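Local coordinates for protein endonuclease V isoform X2 (Ciona intestinalis, PDB 6OZI) that probably cleaves inosine-containing nucleic acids, chiefly RNA, 3' to the inosine in a metal-dependent reaction, as an endonuclease V of the RNase H-like superfamily, at residues D42-C56 with A232-E244. The protein carries 1 engineered substitution. Residues are numbered along the deposited sequence; the frame is centred on the assembly and turned at random.
Sequences DVSYSKINHELAVSC and ANKWSRKELKKIE. Engineered in segment 232-244: Asn-233 (natural residue Asp). With nucleotides of chain C.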
# COMPACT_ATOMS: atom_id res chain seq x y z
N ASP A 42 9.48 10.81 -11.96
CA ASP A 42 9.31 10.82 -10.51
C ASP A 42 10.59 10.31 -9.85
O ASP A 42 11.49 9.78 -10.51
CB ASP A 42 8.10 9.99 -10.09
CG ASP A 42 7.51 10.47 -8.79
OD1 ASP A 42 7.99 11.48 -8.24
OD2 ASP A 42 6.54 9.83 -8.34
N VAL A 43 10.65 10.49 -8.53
CA VAL A 43 11.77 10.05 -7.71
C VAL A 43 11.23 9.32 -6.49
O VAL A 43 10.35 9.83 -5.80
CB VAL A 43 12.66 11.23 -7.28
CG1 VAL A 43 13.77 10.74 -6.40
CG2 VAL A 43 13.26 11.93 -8.50
N SER A 44 11.76 8.13 -6.24
CA SER A 44 11.54 7.38 -5.02
C SER A 44 12.81 7.46 -4.17
O SER A 44 13.92 7.54 -4.71
CB SER A 44 11.21 5.92 -5.35
OG SER A 44 11.00 5.15 -4.18
N TYR A 45 12.66 7.44 -2.85
CA TYR A 45 13.83 7.56 -2.00
C TYR A 45 13.70 6.64 -0.79
O TYR A 45 12.60 6.30 -0.35
CB TYR A 45 14.06 9.02 -1.56
CG TYR A 45 13.02 9.55 -0.60
CD1 TYR A 45 11.82 10.09 -1.06
CD2 TYR A 45 13.24 9.52 0.78
CE1 TYR A 45 10.88 10.59 -0.18
CE2 TYR A 45 12.30 10.01 1.66
CZ TYR A 45 11.12 10.54 1.18
OH TYR A 45 10.19 11.03 2.07
N SER A 46 14.85 6.24 -0.26
CA SER A 46 14.91 5.35 0.90
C SER A 46 15.03 6.16 2.18
O SER A 46 15.80 7.12 2.25
CB SER A 46 16.10 4.39 0.79
OG SER A 46 16.08 3.44 1.84
N LYS A 47 14.25 5.78 3.19
CA LYS A 47 14.40 6.34 4.52
C LYS A 47 15.43 5.59 5.36
O LYS A 47 15.94 6.15 6.33
CB LYS A 47 13.05 6.37 5.22
CG LYS A 47 12.17 7.53 4.76
CD LYS A 47 10.96 7.73 5.64
CE LYS A 47 10.25 9.03 5.30
NZ LYS A 47 9.22 9.40 6.32
N ILE A 48 15.72 4.34 5.01
CA ILE A 48 16.77 3.57 5.67
C ILE A 48 18.15 4.12 5.31
O ILE A 48 18.94 4.51 6.18
CB ILE A 48 16.65 2.08 5.31
CG1 ILE A 48 15.18 1.66 5.31
CG2 ILE A 48 17.45 1.23 6.28
CD1 ILE A 48 14.92 0.30 4.68
N ASN A 49 18.46 4.14 4.01
CA ASN A 49 19.70 4.70 3.47
C ASN A 49 19.34 6.02 2.79
O ASN A 49 18.86 6.02 1.65
CB ASN A 49 20.37 3.75 2.48
CG ASN A 49 20.07 2.29 2.78
OD1 ASN A 49 20.75 1.66 3.58
ND2 ASN A 49 19.04 1.76 2.13
N HIS A 50 19.60 7.13 3.48
CA HIS A 50 19.14 8.44 3.02
C HIS A 50 19.69 8.80 1.64
O HIS A 50 19.01 9.47 0.86
CB HIS A 50 19.52 9.51 4.03
CG HIS A 50 18.60 9.57 5.21
ND1 HIS A 50 17.82 10.67 5.49
CD2 HIS A 50 18.32 8.66 6.17
CE1 HIS A 50 17.11 10.44 6.59
NE2 HIS A 50 17.40 9.22 7.01
N GLU A 51 20.91 8.37 1.33
CA GLU A 51 21.50 8.72 0.04
C GLU A 51 20.80 8.02 -1.11
O GLU A 51 20.71 8.58 -2.21
CB GLU A 51 22.99 8.33 0.06
CG GLU A 51 23.23 6.82 -0.05
CD GLU A 51 22.97 6.06 1.25
OE1 GLU A 51 22.60 6.69 2.26
OE2 GLU A 51 23.14 4.82 1.25
N LEU A 52 20.28 6.82 -0.88
CA LEU A 52 19.80 5.95 -1.95
C LEU A 52 18.47 6.44 -2.50
O LEU A 52 17.50 6.60 -1.75
CB LEU A 52 19.69 4.52 -1.42
CG LEU A 52 18.88 3.54 -2.24
CD1 LEU A 52 19.59 3.32 -3.57
CD2 LEU A 52 18.73 2.23 -1.49
N ALA A 53 18.42 6.68 -3.81
CA ALA A 53 17.17 7.06 -4.45
C ALA A 53 17.13 6.46 -5.85
O ALA A 53 18.14 5.96 -6.36
CB ALA A 53 17.01 8.58 -4.50
N VAL A 54 15.96 6.52 -6.47
CA VAL A 54 15.76 6.02 -7.83
C VAL A 54 14.87 7.01 -8.57
O VAL A 54 13.77 7.32 -8.11
CB VAL A 54 15.12 4.62 -7.85
CG1 VAL A 54 14.75 4.22 -9.26
CG2 VAL A 54 16.04 3.59 -7.21
N SER A 55 15.35 7.51 -9.70
CA SER A 55 14.51 8.31 -10.59
C SER A 55 13.88 7.42 -11.65
O SER A 55 14.35 6.31 -11.91
CB SER A 55 15.33 9.43 -11.24
OG SER A 55 16.28 8.91 -12.15
N CYS A 56 12.79 7.90 -12.24
CA CYS A 56 12.13 7.17 -13.32
C CYS A 56 11.53 8.16 -14.30
O CYS A 56 10.92 9.16 -13.90
CB CYS A 56 11.03 6.24 -12.79
SG CYS A 56 10.07 5.40 -14.10
N ALA A 232 5.36 6.56 -13.60
CA ALA A 232 6.68 6.99 -13.11
C ALA A 232 6.83 6.73 -11.62
O ALA A 232 7.87 6.23 -11.16
CB ALA A 232 6.91 8.47 -13.43
N ASN A 233 5.78 7.05 -10.84
CA ASN A 233 5.81 6.79 -9.41
C ASN A 233 5.94 5.30 -9.11
O ASN A 233 6.78 4.88 -8.30
CB ASN A 233 4.55 7.39 -8.77
CG ASN A 233 4.44 7.11 -7.28
OD1 ASN A 233 3.54 6.39 -6.84
ND2 ASN A 233 5.36 7.67 -6.49
N LYS A 234 5.16 4.47 -9.82
CA LYS A 234 5.20 3.04 -9.56
C LYS A 234 6.58 2.45 -9.83
O LYS A 234 7.18 1.82 -8.95
CB LYS A 234 4.12 2.30 -10.36
CG LYS A 234 4.23 0.79 -10.18
CD LYS A 234 3.13 0.00 -10.91
CE LYS A 234 3.14 0.24 -12.41
NZ LYS A 234 2.00 -0.48 -13.05
N TRP A 235 7.12 2.67 -11.04
CA TRP A 235 8.37 2.00 -11.39
C TRP A 235 9.53 2.53 -10.56
O TRP A 235 10.42 1.75 -10.17
CB TRP A 235 8.66 2.14 -12.89
CG TRP A 235 7.55 1.63 -13.81
CD1 TRP A 235 6.92 2.34 -14.79
CD2 TRP A 235 6.93 0.33 -13.80
NE1 TRP A 235 5.97 1.56 -15.41
CE2 TRP A 235 5.95 0.33 -14.82
CE3 TRP A 235 7.11 -0.83 -13.05
CZ2 TRP A 235 5.17 -0.79 -15.10
CZ3 TRP A 235 6.33 -1.95 -13.33
CH2 TRP A 235 5.37 -1.91 -14.34
N SER A 236 9.56 3.84 -10.27
CA SER A 236 10.62 4.34 -9.40
C SER A 236 10.58 3.66 -8.04
O SER A 236 11.61 3.20 -7.53
CB SER A 236 10.52 5.86 -9.25
OG SER A 236 9.36 6.23 -8.54
N ARG A 237 9.37 3.53 -7.46
CA ARG A 237 9.25 2.93 -6.13
C ARG A 237 9.64 1.45 -6.15
O ARG A 237 10.37 0.98 -5.26
CB ARG A 237 7.81 3.04 -5.62
CG ARG A 237 7.63 2.44 -4.23
CD ARG A 237 6.16 2.28 -3.83
NE ARG A 237 5.34 3.47 -4.04
CZ ARG A 237 4.35 3.51 -4.93
NH1 ARG A 237 4.08 2.44 -5.67
NH2 ARG A 237 3.63 4.62 -5.09
N LYS A 238 9.16 0.72 -7.15
CA LYS A 238 9.43 -0.71 -7.22
C LYS A 238 10.93 -0.97 -7.35
O LYS A 238 11.49 -1.82 -6.64
CB LYS A 238 8.66 -1.32 -8.40
CG LYS A 238 8.98 -2.77 -8.69
CD LYS A 238 8.15 -3.27 -9.88
CE LYS A 238 8.53 -4.69 -10.27
NZ LYS A 238 7.65 -5.22 -11.36
N GLU A 239 11.60 -0.23 -8.24
CA GLU A 239 13.03 -0.41 -8.36
C GLU A 239 13.74 -0.05 -7.06
O GLU A 239 14.68 -0.74 -6.65
CB GLU A 239 13.58 0.40 -9.53
CG GLU A 239 15.10 0.28 -9.71
CD GLU A 239 15.54 -1.11 -10.13
OE1 GLU A 239 14.70 -1.92 -10.57
OE2 GLU A 239 16.76 -1.41 -10.03
N LEU A 240 13.29 1.01 -6.38
CA LEU A 240 13.93 1.35 -5.11
C LEU A 240 13.80 0.21 -4.10
O LEU A 240 14.78 -0.17 -3.44
CB LEU A 240 13.33 2.63 -4.52
CG LEU A 240 13.93 2.93 -3.14
CD1 LEU A 240 15.28 3.61 -3.26
CD2 LEU A 240 13.00 3.74 -2.30
N LYS A 241 12.60 -0.38 -3.99
CA LYS A 241 12.41 -1.49 -3.07
C LYS A 241 13.24 -2.70 -3.46
O LYS A 241 13.61 -3.49 -2.58
CB LYS A 241 10.93 -1.87 -2.98
CG LYS A 241 10.26 -1.41 -1.70
CD LYS A 241 10.17 0.10 -1.62
CE LYS A 241 9.63 0.54 -0.27
NZ LYS A 241 10.57 0.17 0.84
N LYS A 242 13.53 -2.88 -4.75
CA LYS A 242 14.36 -4.03 -5.13
C LYS A 242 15.79 -3.89 -4.62
O LYS A 242 16.37 -4.87 -4.13
CB LYS A 242 14.35 -4.21 -6.65
CG LYS A 242 13.29 -5.18 -7.13
CD LYS A 242 13.19 -5.20 -8.64
CE LYS A 242 11.81 -5.66 -9.10
NZ LYS A 242 11.68 -5.63 -10.58
N ILE A 243 16.37 -2.69 -4.70
CA ILE A 243 17.77 -2.48 -4.35
C ILE A 243 17.97 -1.98 -2.94
O ILE A 243 19.11 -1.78 -2.52
CB ILE A 243 18.44 -1.50 -5.34
CG1 ILE A 243 17.87 -0.09 -5.14
CG2 ILE A 243 18.23 -1.96 -6.77
CD1 ILE A 243 18.34 0.89 -6.18
N GLU A 244 16.90 -1.74 -2.19
CA GLU A 244 17.02 -1.18 -0.86
C GLU A 244 17.70 -2.17 0.08
O GLU A 244 17.47 -3.38 -0.00
CB GLU A 244 15.65 -0.78 -0.32
CG GLU A 244 15.67 0.08 0.92
CD GLU A 244 14.32 0.72 1.19
OE1 GLU A 244 13.30 0.15 0.74
OE2 GLU A 244 14.27 1.79 1.83
OXT GLU A 244 18.51 -1.78 0.92
P DT C 7 5.18 11.88 -5.33
OP1 DT C 7 5.25 11.16 -6.61
OP2 DT C 7 3.86 12.06 -4.67
O5' DT C 7 6.16 11.21 -4.27
C5' DT C 7 7.49 10.84 -4.63
C4' DT C 7 8.20 10.24 -3.43
O4' DT C 7 8.01 11.11 -2.28
C3' DT C 7 7.69 8.86 -3.02
O3' DT C 7 8.74 8.05 -2.55
C2' DT C 7 6.72 9.18 -1.90
C1' DT C 7 7.40 10.37 -1.23
N1 DT C 7 6.45 11.23 -0.48
C2 DT C 7 6.58 11.33 0.88
O2 DT C 7 7.48 10.79 1.50
N3 DT C 7 5.64 12.11 1.50
C4 DT C 7 4.57 12.76 0.90
O4 DT C 7 3.77 13.43 1.54
C5 DT C 7 4.48 12.60 -0.54
C7 DT C 7 3.36 13.27 -1.29
C6 DT C 7 5.40 11.84 -1.15
P DA C 8 8.46 6.56 -2.01
OP1 DA C 8 9.70 5.78 -2.26
OP2 DA C 8 7.18 6.07 -2.56
O5' DA C 8 8.31 6.74 -0.43
C5' DA C 8 9.43 7.21 0.34
C4' DA C 8 9.36 6.72 1.78
O4' DA C 8 8.44 7.54 2.54
C3' DA C 8 8.88 5.29 1.98
O3' DA C 8 9.49 4.76 3.14
C2' DA C 8 7.37 5.45 2.16
C1' DA C 8 7.27 6.80 2.85
N9 DA C 8 6.13 7.61 2.42
C8 DA C 8 5.70 7.82 1.15
N7 DA C 8 4.66 8.61 1.07
C5 DA C 8 4.39 8.95 2.38
C6 DA C 8 3.40 9.76 2.99
N6 DA C 8 2.45 10.42 2.31
N1 DA C 8 3.44 9.88 4.33
C2 DA C 8 4.39 9.23 5.01
N3 DA C 8 5.35 8.44 4.56
C4 DA C 8 5.30 8.34 3.23
P A C 6 2.07 16.36 -3.80
OP1 A C 6 1.45 15.82 -5.04
OP2 A C 6 1.55 15.94 -2.47
O5' A C 6 3.62 16.01 -3.88
C5' A C 6 4.34 16.18 -5.09
C4' A C 6 5.75 15.68 -4.93
O4' A C 6 6.41 16.45 -3.89
C3' A C 6 5.87 14.24 -4.48
O3' A C 6 5.81 13.33 -5.56
C2' A C 6 7.20 14.22 -3.74
O2' A C 6 8.29 14.11 -4.65
C1' A C 6 7.24 15.61 -3.12
N9 A C 6 6.77 15.67 -1.72
C8 A C 6 5.66 16.33 -1.25
N7 A C 6 5.52 16.26 0.05
C5 A C 6 6.62 15.52 0.46
C6 A C 6 7.06 15.10 1.73
N6 A C 6 6.42 15.38 2.87
N1 A C 6 8.21 14.39 1.80
C2 A C 6 8.85 14.11 0.66
N3 A C 6 8.54 14.44 -0.59
C4 A C 6 7.41 15.16 -0.62
O HOH W 1 8.18 7.56 -6.64
O HOH W 2 12.76 3.69 3.04
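Leu-240 lies over the hairpin 42-56, touching Leu-52 and Val-54 of one strand and Ser-44 of the other. With CG anti to the backbone N (chi1 176°), its two methyls reach different strands. Its CB lies 3.9 Å from Val-54 CG2; beyond CG, CD1 packs 3.7 Å from Leu-52 CG, while CD2 meets Ser-44 OG and Tyr-45 O. Ile-243 extends this apolar strip, its CD1 meeting Val-54 CG2 tip to tip at 3.7 Å and also touching Leu-52 CD1. Farther back along the helix, Ser-236 CB and Cys-56 CB meet at 3.6 Å, and Cys-56 SG comes in at the edge of the Trp-235 ring.

Polar contacts lie at both ends. The engineered Asn-233, Asp in the natural protein, runs alongside Asp-42; its ND2 donates to Asp-42 OD2 over 3.1 Å, with the carboxylate and amide planes 38° apart. Asp-42, close to Asp-116, and Asn-233 gather beside the DT7 phosphate of chain C, consistent with the acidic metal-dependent active site of RNase H-like nucleases. Ser-44 OG lies doubtfully close, 2.4 Å, to OP1 of DA8 of chain C. Near the helix C-terminus, Ser-46 OG of the hairpin loop accepts from Asn-49 N in an ST motif and sits suspiciously close, 2.4 Å, to Glu-244 OE2, which also accepts from a water bound to Lys-47 N. Lys-241 NZ, also paired with a DNA phosphate, meets the syn lone pair of Glu-244 OE1 at 2.7 Å.

Helix 227-243 thus packs on one sheet face at strands 37-45, 52-61 and 67-76, nearly aligned with strand 42-45 (27° between directions) and running against strand 52-56; the DNA passes beside the helix and strand 37-45.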